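Local coordinates for protein trans-4-hydroxy-L-proline dehydratase (Clostridioides difficile 70-100-2010, PDB 6VXC) that catalyses the radical-based dehydration of trans-4-hydroxy-L-proline to (S)-1-pyrroline-5-carboxylate, a step in the anaerobic breakdown of hydroxyproline, at residues A155-W160 and K524-A529; Y519-K524 and Y644-G649. All blocks are in the same frame, centred on the assembly; numbering follows the deposited sequence.

Contact 1 (A155-W160 and K524-A529)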
ATOM      1  N   ALA A 155      17.313 -12.096  15.148  1.00 15.75           N
ATOM      2  CA  ALA A 155      18.347 -12.336  14.151  1.00 12.94           C
ATOM      3  C   ALA A 155      19.023 -11.066  13.646  1.00 13.38           C
ATOM      4  O   ALA A 155      19.988 -11.165  12.889  1.00 17.60           O
ATOM      5  CB  ALA A 155      17.769 -13.112  12.967  1.00 15.85           C
ATOM      6  N   MET A 156      18.565  -9.885  14.051  1.00 14.58           N
ATOM      7  CA  MET A 156      19.121  -8.648  13.527  1.00 14.56           C
ATOM      8  C   MET A 156      20.412  -8.286  14.263  1.00 17.98           C
ATOM      9  O   MET A 156      20.579  -8.591  15.443  1.00 16.63           O
ATOM     10  CB  MET A 156      18.102  -7.509  13.655  1.00 13.30           C
ATOM     11  CG  MET A 156      16.820  -7.704  12.817  1.00 12.09           C
ATOM     12  SD  MET A 156      17.117  -7.659  11.055  1.00 29.33           S
ATOM     13  CE  MET A 156      17.254  -9.403  10.693  1.00 15.35           C
ATOM     14  N   THR A 157      21.326  -7.624  13.548  1.00 15.17           N
ATOM     15  CA  THR A 157      22.564  -7.177  14.159  1.00 15.69           C
ATOM     16  C   THR A 157      22.303  -6.012  15.103  1.00 15.98           C
ATOM     17  O   THR A 157      21.288  -5.327  14.997  1.00 18.60           O
ATOM     18  CB  THR A 157      23.573  -6.730  13.102  1.00 17.12           C
ATOM     19  OG1 THR A 157      23.097  -5.540  12.456  1.00 15.74           O
ATOM     20  CG2 THR A 157      23.833  -7.814  12.080  1.00 16.61           C
ATOM     21  N   PRO A 158      23.228  -5.749  16.024  1.00 19.64           N
ATOM     22  CA  PRO A 158      23.086  -4.553  16.866  1.00 18.04           C
ATOM     23  C   PRO A 158      23.101  -3.256  16.075  1.00 15.31           C
ATOM     24  O   PRO A 158      22.456  -2.287  16.487  1.00 17.39           O
ATOM     25  CB  PRO A 158      24.289  -4.639  17.821  1.00 21.64           C
ATOM     26  CG  PRO A 158      25.178  -5.671  17.274  1.00 24.92           C
ATOM     27  CD  PRO A 158      24.368  -6.588  16.423  1.00 18.17           C
ATOM     28  N   GLU A 159      23.821  -3.204  14.956  1.00 16.30           N
ATOM     29  CA  GLU A 159      23.797  -2.010  14.119  1.00 13.66           C
ATOM     30  C   GLU A 159      22.410  -1.769  13.516  1.00 14.62           C
ATOM     31  O   GLU A 159      21.959  -0.621  13.427  1.00 14.89           O
ATOM     32  CB  GLU A 159      24.855  -2.110  13.016  1.00 15.44           C
ATOM     33  CG  GLU A 159      26.307  -2.044  13.471  1.00 18.81           C
ATOM     34  CD  GLU A 159      26.888  -3.375  13.957  1.00 20.99           C
ATOM     35  OE1 GLU A 159      26.196  -4.414  13.981  1.00 19.27           O
ATOM     36  OE2 GLU A 159      28.074  -3.367  14.320  1.00 33.42           O
ATOM     37  N   TRP A 160      21.753  -2.834  13.048  1.00 16.21           N
ATOM     38  CA  TRP A 160      20.374  -2.761  12.548  1.00 11.89           C
ATOM     39  C   TRP A 160      19.415  -2.303  13.639  1.00 13.68           C
ATOM     40  O   TRP A 160      18.553  -1.446  13.412  1.00 13.46           O
ATOM     41  CB  TRP A 160      19.952  -4.136  12.019  1.00 11.29           C
ATOM     42  CG  TRP A 160      18.631  -4.217  11.265  1.00 10.30           C
ATOM     43  CD1 TRP A 160      18.476  -4.302   9.912  1.00 11.32           C
ATOM     44  CD2 TRP A 160      17.307  -4.241  11.819  1.00 11.19           C
ATOM     45  NE1 TRP A 160      17.146  -4.372   9.584  1.00 11.23           N
ATOM     46  CE2 TRP A 160      16.404  -4.334  10.735  1.00 11.67           C
ATOM     47  CE3 TRP A 160      16.794  -4.184  13.119  1.00 11.52           C
ATOM     48  CZ2 TRP A 160      15.019  -4.376  10.916  1.00 12.13           C
ATOM     49  CZ3 TRP A 160      15.415  -4.221  13.299  1.00 10.61           C
ATOM     50  CH2 TRP A 160      14.543  -4.309  12.202  1.00 12.42           C
ATOM     51  N   LYS A 524      20.415  -2.099   6.075  1.00 13.03           N
ATOM     52  CA  LYS A 524      19.029  -2.457   5.774  1.00 12.19           C
ATOM     53  C   LYS A 524      18.954  -3.723   4.929  1.00 11.15           C
ATOM     54  O   LYS A 524      18.126  -4.600   5.177  1.00 13.62           O
ATOM     55  CB  LYS A 524      18.338  -1.291   5.064  1.00 12.79           C
ATOM     56  CG  LYS A 524      16.923  -1.575   4.555  1.00 14.04           C
ATOM     57  CD  LYS A 524      15.960  -1.894   5.687  1.00 11.71           C
ATOM     58  CE  LYS A 524      14.521  -1.970   5.174  1.00 12.21           C
ATOM     59  NZ  LYS A 524      13.602  -2.611   6.148  1.00 11.23           N
ATOM     60  N   ILE A 525      19.796  -3.815   3.905  1.00 12.02           N
ATOM     61  CA  ILE A 525      19.755  -4.943   2.981  1.00 12.56           C
ATOM     62  C   ILE A 525      20.131  -6.240   3.692  1.00 12.59           C
ATOM     63  O   ILE A 525      19.517  -7.285   3.468  1.00 12.48           O
ATOM     64  CB  ILE A 525      20.687  -4.670   1.782  1.00 14.97           C
ATOM     65  CG1 ILE A 525      20.243  -3.438   0.979  1.00 15.48           C
ATOM     66  CG2 ILE A 525      20.773  -5.888   0.878  1.00 16.31           C
ATOM     67  CD1 ILE A 525      19.188  -3.701  -0.046  1.00 15.55           C
ATOM     68  N   GLU A 526      21.136  -6.194   4.567  1.00 13.06           N
ATOM     69  CA  GLU A 526      21.516  -7.396   5.308  1.00 14.06           C
ATOM     70  C   GLU A 526      20.364  -7.910   6.162  1.00 12.75           C
ATOM     71  O   GLU A 526      20.066  -9.105   6.156  1.00 14.10           O
ATOM     72  CB  GLU A 526      22.754  -7.127   6.167  1.00 14.11           C
ATOM     73  CG  GLU A 526      23.053  -8.260   7.131  1.00 19.64           C
ATOM     74  CD  GLU A 526      24.418  -8.136   7.816  1.00 26.61           C
ATOM     75  OE1 GLU A 526      25.025  -7.046   7.773  1.00 29.56           O
ATOM     76  OE2 GLU A 526      24.854  -9.132   8.432  1.00 29.82           O
ATOM     77  N   GLY A 527      19.696  -7.016   6.890  1.00 13.44           N
ATOM     78  CA  GLY A 527      18.494  -7.416   7.602  1.00 12.92           C
ATOM     79  C   GLY A 527      17.405  -7.916   6.666  1.00 12.51           C
ATOM     80  O   GLY A 527      16.767  -8.934   6.932  1.00 12.89           O
ATOM     81  N   ASN A 528      17.192  -7.216   5.549  1.00 12.67           N
ATOM     82  CA  ASN A 528      16.204  -7.662   4.563  1.00 11.78           C
ATOM     83  C   ASN A 528      16.463  -9.099   4.116  1.00 11.53           C
ATOM     84  O   ASN A 528      15.523  -9.883   3.959  1.00 12.68           O
ATOM     85  CB  ASN A 528      16.234  -6.755   3.337  1.00 11.25           C
ATOM     86  CG  ASN A 528      15.510  -5.438   3.543  1.00 10.51           C
ATOM     87  OD1 ASN A 528      14.943  -5.172   4.605  1.00 11.96           O
ATOM     88  ND2 ASN A 528      15.576  -4.576   2.525  1.00 10.71           N
ATOM     89  N   ALA A 529      17.728  -9.448   3.859  1.00 12.19           N
ATOM     90  CA  ALA A 529      18.032 -10.790   3.358  1.00 12.51           C
ATOM     91  C   ALA A 529      17.666 -11.849   4.386  1.00 12.08           C
ATOM     92  O   ALA A 529      17.045 -12.860   4.056  1.00 15.56           O
ATOM     93  CB  ALA A 529      19.508 -10.900   2.962  1.00 10.68           C
TER
HETATM   94  O   HOH W   1      15.544  -4.855   7.356  1.00 13.39           O
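The indole of Trp160 meets helix 506-538 at Gly527, whose CA lies 3.9 Å from Trp160 NE1 and approaches the ring obliquely. Over the centre of one face of the indole sits the sulfur of Met156, 3.4 Å above the plane, a Met-aromatic contact made within 155-160. At the edge, in the plane of the ring, a water accepts from Trp160 NE1 at 2.8 Å. Outside the two segments, Tyr164 stacks on the indole and Phe169 meets it edge-to-face.

Met156 gets its sulfur there by folding back: the chain bends at both chi2 (-66°) and chi3 (96°), which brings SD to 3.7 Å from Gly527 CA, with CE 3.8 Å from Gly527 O. Gly527 is thus touched by thioether and indole together, and it lacks the beta carbon that would point at the indole nitrogen and the sulfur. The N-capped start of helix 158-166 packs here against the long helix 506-538, both within the pyruvate formate lyase-like part of this glycyl radical enzyme. Thr157 is the N-cap: its OG1 accepts from Trp160 N at 3.1 Å with a nearly straight 164° angle at the hydrogen, tying down the first turn from which the indole extends. The threonine methyl CG2 faces the exposed carboxylate of Glu526, whose extended chain crosses it at about a right angle.

The water bridges the two segments. It donates to Asn528 OD1 at 2.8 Å and accepts from Lys524 NZ, so the indole N-H is connected through it to two side chains one turn apart on helix 506-538. Lys524 NZ also bonds to the backbone oxygens of Thr170 and Thr468 and forms a salt bridge with Glu171, whose carboxylate would be expected to balance the buried ammonium.

Contact 2 (Y519-K524 and Y644-G649)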
ATOM      1  N   TYR A 519      26.419   2.901   3.829  1.00 13.17           N
ATOM      2  CA  TYR A 519      26.423   2.132   5.068  1.00 13.11           C
ATOM      3  C   TYR A 519      25.005   1.799   5.515  1.00 13.44           C
ATOM      4  O   TYR A 519      24.704   0.658   5.879  1.00 11.11           O
ATOM      5  CB  TYR A 519      27.150   2.920   6.149  1.00 14.79           C
ATOM      6  CG  TYR A 519      27.168   2.261   7.511  1.00 14.26           C
ATOM      7  CD1 TYR A 519      27.912   1.107   7.737  1.00 16.99           C
ATOM      8  CD2 TYR A 519      26.477   2.815   8.575  1.00 14.73           C
ATOM      9  CE1 TYR A 519      27.951   0.517   8.982  1.00 17.60           C
ATOM     10  CE2 TYR A 519      26.505   2.238   9.828  1.00 17.09           C
ATOM     11  CZ  TYR A 519      27.244   1.085  10.027  1.00 20.76           C
ATOM     12  OH  TYR A 519      27.282   0.498  11.267  1.00 22.56           O
ATOM     13  N   MET A 520      24.113   2.793   5.490  1.00 13.14           N
ATOM     14  CA  MET A 520      22.761   2.560   5.986  1.00 11.97           C
ATOM     15  C   MET A 520      22.002   1.588   5.080  1.00 10.79           C
ATOM     16  O   MET A 520      21.228   0.750   5.565  1.00 11.45           O
ATOM     17  CB  MET A 520      22.032   3.904   6.122  1.00 13.76           C
ATOM     18  CG  MET A 520      20.798   3.887   7.028  1.00 19.73           C
ATOM     19  SD  MET A 520      21.098   3.217   8.687  1.00 19.86           S
ATOM     20  CE  MET A 520      22.465   4.247   9.182  1.00 14.84           C
ATOM     21  N   ILE A 521      22.210   1.688   3.766  1.00 11.98           N
ATOM     22  CA  ILE A 521      21.597   0.731   2.850  1.00  8.90           C
ATOM     23  C   ILE A 521      22.177  -0.670   3.077  1.00 11.02           C
ATOM     24  O   ILE A 521      21.442  -1.665   3.101  1.00 11.21           O
ATOM     25  CB  ILE A 521      21.758   1.195   1.387  1.00 11.14           C
ATOM     26  CG1 ILE A 521      21.048   2.547   1.147  1.00 12.13           C
ATOM     27  CG2 ILE A 521      21.218   0.135   0.425  1.00  9.98           C
ATOM     28  CD1 ILE A 521      19.593   2.559   1.546  1.00 12.36           C
ATOM     29  N   ASP A 522      23.496  -0.773   3.259  1.00 12.13           N
ATOM     30  CA  ASP A 522      24.086  -2.076   3.569  1.00 13.00           C
ATOM     31  C   ASP A 522      23.438  -2.691   4.810  1.00 11.19           C
ATOM     32  O   ASP A 522      23.112  -3.882   4.823  1.00 12.46           O
ATOM     33  CB  ASP A 522      25.596  -1.947   3.774  1.00 11.69           C
ATOM     34  CG  ASP A 522      26.390  -2.044   2.478  1.00 12.99           C
ATOM     35  OD1 ASP A 522      25.807  -2.314   1.412  1.00 16.08           O
ATOM     36  OD2 ASP A 522      27.627  -1.858   2.535  1.00 16.46           O
ATOM     37  N   ILE A 523      23.242  -1.889   5.864  1.00 13.38           N
ATOM     38  CA  ILE A 523      22.611  -2.393   7.087  1.00 10.56           C
ATOM     39  C   ILE A 523      21.206  -2.904   6.794  1.00 12.08           C
ATOM     40  O   ILE A 523      20.809  -3.981   7.254  1.00 15.15           O
ATOM     41  CB  ILE A 523      22.581  -1.303   8.171  1.00 10.77           C
ATOM     42  CG1 ILE A 523      23.975  -1.038   8.715  1.00 14.61           C
ATOM     43  CG2 ILE A 523      21.612  -1.682   9.303  1.00 11.90           C
ATOM     44  CD1 ILE A 523      23.972   0.088   9.734  1.00 20.85           C
ATOM     45  N   LYS A 524      20.415  -2.099   6.075  1.00 13.03           N
ATOM     46  CA  LYS A 524      19.029  -2.457   5.774  1.00 12.19           C
ATOM     47  C   LYS A 524      18.954  -3.723   4.929  1.00 11.15           C
ATOM     48  O   LYS A 524      18.126  -4.600   5.177  1.00 13.62           O
ATOM     49  CB  LYS A 524      18.338  -1.291   5.064  1.00 12.79           C
ATOM     50  CG  LYS A 524      16.923  -1.575   4.555  1.00 14.04           C
ATOM     51  CD  LYS A 524      15.960  -1.894   5.687  1.00 11.71           C
ATOM     52  CE  LYS A 524      14.521  -1.970   5.174  1.00 12.21           C
ATOM     53  NZ  LYS A 524      13.602  -2.611   6.148  1.00 11.23           N
ATOM     54  N   TYR A 644      19.167   5.844  -6.186  1.00 11.05           N
ATOM     55  CA  TYR A 644      18.959   4.836  -7.217  1.00 10.73           C
ATOM     56  C   TYR A 644      20.190   3.949  -7.373  1.00 11.53           C
ATOM     57  O   TYR A 644      20.080   2.720  -7.411  1.00 12.26           O
ATOM     58  CB  TYR A 644      18.637   5.522  -8.541  1.00 12.61           C
ATOM     59  CG  TYR A 644      18.712   4.636  -9.756  1.00 10.14           C
ATOM     60  CD1 TYR A 644      17.630   3.853 -10.126  1.00  9.66           C
ATOM     61  CD2 TYR A 644      19.860   4.591 -10.541  1.00 12.22           C
ATOM     62  CE1 TYR A 644      17.684   3.037 -11.226  1.00 10.56           C
ATOM     63  CE2 TYR A 644      19.928   3.762 -11.659  1.00 14.37           C
ATOM     64  CZ  TYR A 644      18.824   2.989 -11.992  1.00 11.03           C
ATOM     65  OH  TYR A 644      18.841   2.159 -13.074  1.00 14.77           O
ATOM     66  N   ASN A 645      21.375   4.561  -7.454  1.00 12.70           N
ATOM     67  CA  ASN A 645      22.600   3.805  -7.698  1.00 12.42           C
ATOM     68  C   ASN A 645      22.976   2.924  -6.516  1.00 13.01           C
ATOM     69  O   ASN A 645      23.484   1.817  -6.712  1.00 16.26           O
ATOM     70  CB  ASN A 645      23.761   4.755  -8.008  1.00 14.70           C
ATOM     71  CG  ASN A 645      23.717   5.312  -9.427  1.00 17.07           C
ATOM     72  OD1 ASN A 645      23.277   4.651 -10.354  1.00 16.51           O
ATOM     73  ND2 ASN A 645      24.189   6.536  -9.590  1.00 18.38           N
ATOM     74  N   GLU A 646      22.717   3.382  -5.296  1.00 13.34           N
ATOM     75  CA  GLU A 646      23.100   2.616  -4.117  1.00 10.77           C
ATOM     76  C   GLU A 646      22.238   1.373  -3.934  1.00 13.35           C
ATOM     77  O   GLU A 646      22.730   0.347  -3.442  1.00 14.09           O
ATOM     78  CB  GLU A 646      23.015   3.510  -2.888  1.00 11.82           C
ATOM     79  CG  GLU A 646      23.544   2.882  -1.629  1.00 12.73           C
ATOM     80  CD  GLU A 646      24.990   2.498  -1.766  1.00 13.64           C
ATOM     81  OE1 GLU A 646      25.802   3.358  -2.183  1.00 17.58           O
ATOM     82  OE2 GLU A 646      25.304   1.334  -1.456  1.00 17.35           O
ATOM     83  N   VAL A 647      20.974   1.428  -4.343  1.00 12.50           N
ATOM     84  CA  VAL A 647      20.020   0.359  -4.070  1.00 10.72           C
ATOM     85  C   VAL A 647      19.841  -0.580  -5.261  1.00 10.90           C
ATOM     86  O   VAL A 647      19.825  -1.799  -5.095  1.00 11.47           O
ATOM     87  CB  VAL A 647      18.665   0.948  -3.615  1.00  9.18           C
ATOM     88  CG1 VAL A 647      17.610  -0.162  -3.529  1.00  9.60           C
ATOM     89  CG2 VAL A 647      18.820   1.624  -2.285  1.00  9.85           C
ATOM     90  N   THR A 648      19.694  -0.032  -6.470  1.00 13.13           N
ATOM     91  CA  THR A 648      19.172  -0.800  -7.601  1.00 11.13           C
ATOM     92  C   THR A 648      20.149  -1.869  -8.108  1.00 11.33           C
ATOM     93  O   THR A 648      21.325  -1.596  -8.363  1.00 12.00           O
ATOM     94  CB  THR A 648      18.824   0.149  -8.750  1.00 10.95           C
ATOM     95  OG1 THR A 648      17.912   1.154  -8.292  1.00 12.31           O
ATOM     96  CG2 THR A 648      18.199  -0.615  -9.907  1.00 11.52           C
ATOM     97  N   GLY A 649      19.637  -3.071  -8.341  1.00 14.11           N
ATOM     98  CA  GLY A 649      20.447  -4.139  -8.882  1.00 16.46           C
ATOM     99  C   GLY A 649      21.093  -5.025  -7.843  1.00 16.22           C
ATOM    100  O   GLY A 649      21.687  -6.040  -8.204  1.00 15.10           O
TER
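Ile521 points from helix 506-538 at the last turn of helix 630-647, touching Glu646 and Val647. Its CG1 lies 3.7 Å from Glu646 CG, while its CG2 meets Val647 CG2 at 3.9 Å; Ile521 CD1 reaches the same valine methyl at 4.0 Å. Isoleucine and glutamate run past each other in opposite directions, so it is the aliphatic part of the acid that packs, whereas the valine crosses Ile521 at about a right angle.

Farther out, Glu646 turns at chi2 (60°), and this bend carries its carboxylate off the isoleucine to polar partners: OE2 is hydrogen-bonded to His518 ND1, one turn before Asp522 on the same helix as Ile521, and forms a salt bridge with Arg650. Asp522 OD1 binds the other terminal nitrogen of that arginine, which is therefore shared by two acids whose oxygens, Asp522 OD1 and Glu646 OE2, are 4.7 Å apart. Met471 of strand 463-472 also touches Ile521, and Tyr658 and Val660 of strand 657-661 touch Val647.

Helix 630-647 stops just here. Tyr644 O takes Thr648 N at 2.9 Å and Thr648 OG1 at 2.8 Å from opposite faces of its plane, and Gly649 follows with a positive phi of 92° that suits glycine, its backbone pairing with Tyr658. The contact thus joins a long helix to a helix end through aliphatic carbon, and the arginine that follows would be expected to offset the repulsion between the two carboxylates.

Contacts 1 and 2 use the same long helix, 506-538, at successive stretches that share Lys524, and their centres lie about 13 Å apart. Each is largely buried, yet contact 1 has the exposed Glu526 at its margin, contact 2 the partly exposed Glu646. Helix 158-166 reaches both: Glu159 packs on Tyr519 and Ile523, and Trp160 CD1 comes to 3.6 Å from Ile523 O. The chemistry differs. In 155-160 with 524-529, aromatic and sulfur groups press on a bare glycine and a water carries the polar link; in 519-524 with 644-649, an isoleucine meets a valine methyl and a glutamate methylene, while Glu646 and Asp522 share Arg650, with His518 also bonded to Glu646. Neither contact lies near the annotated catalytic residues.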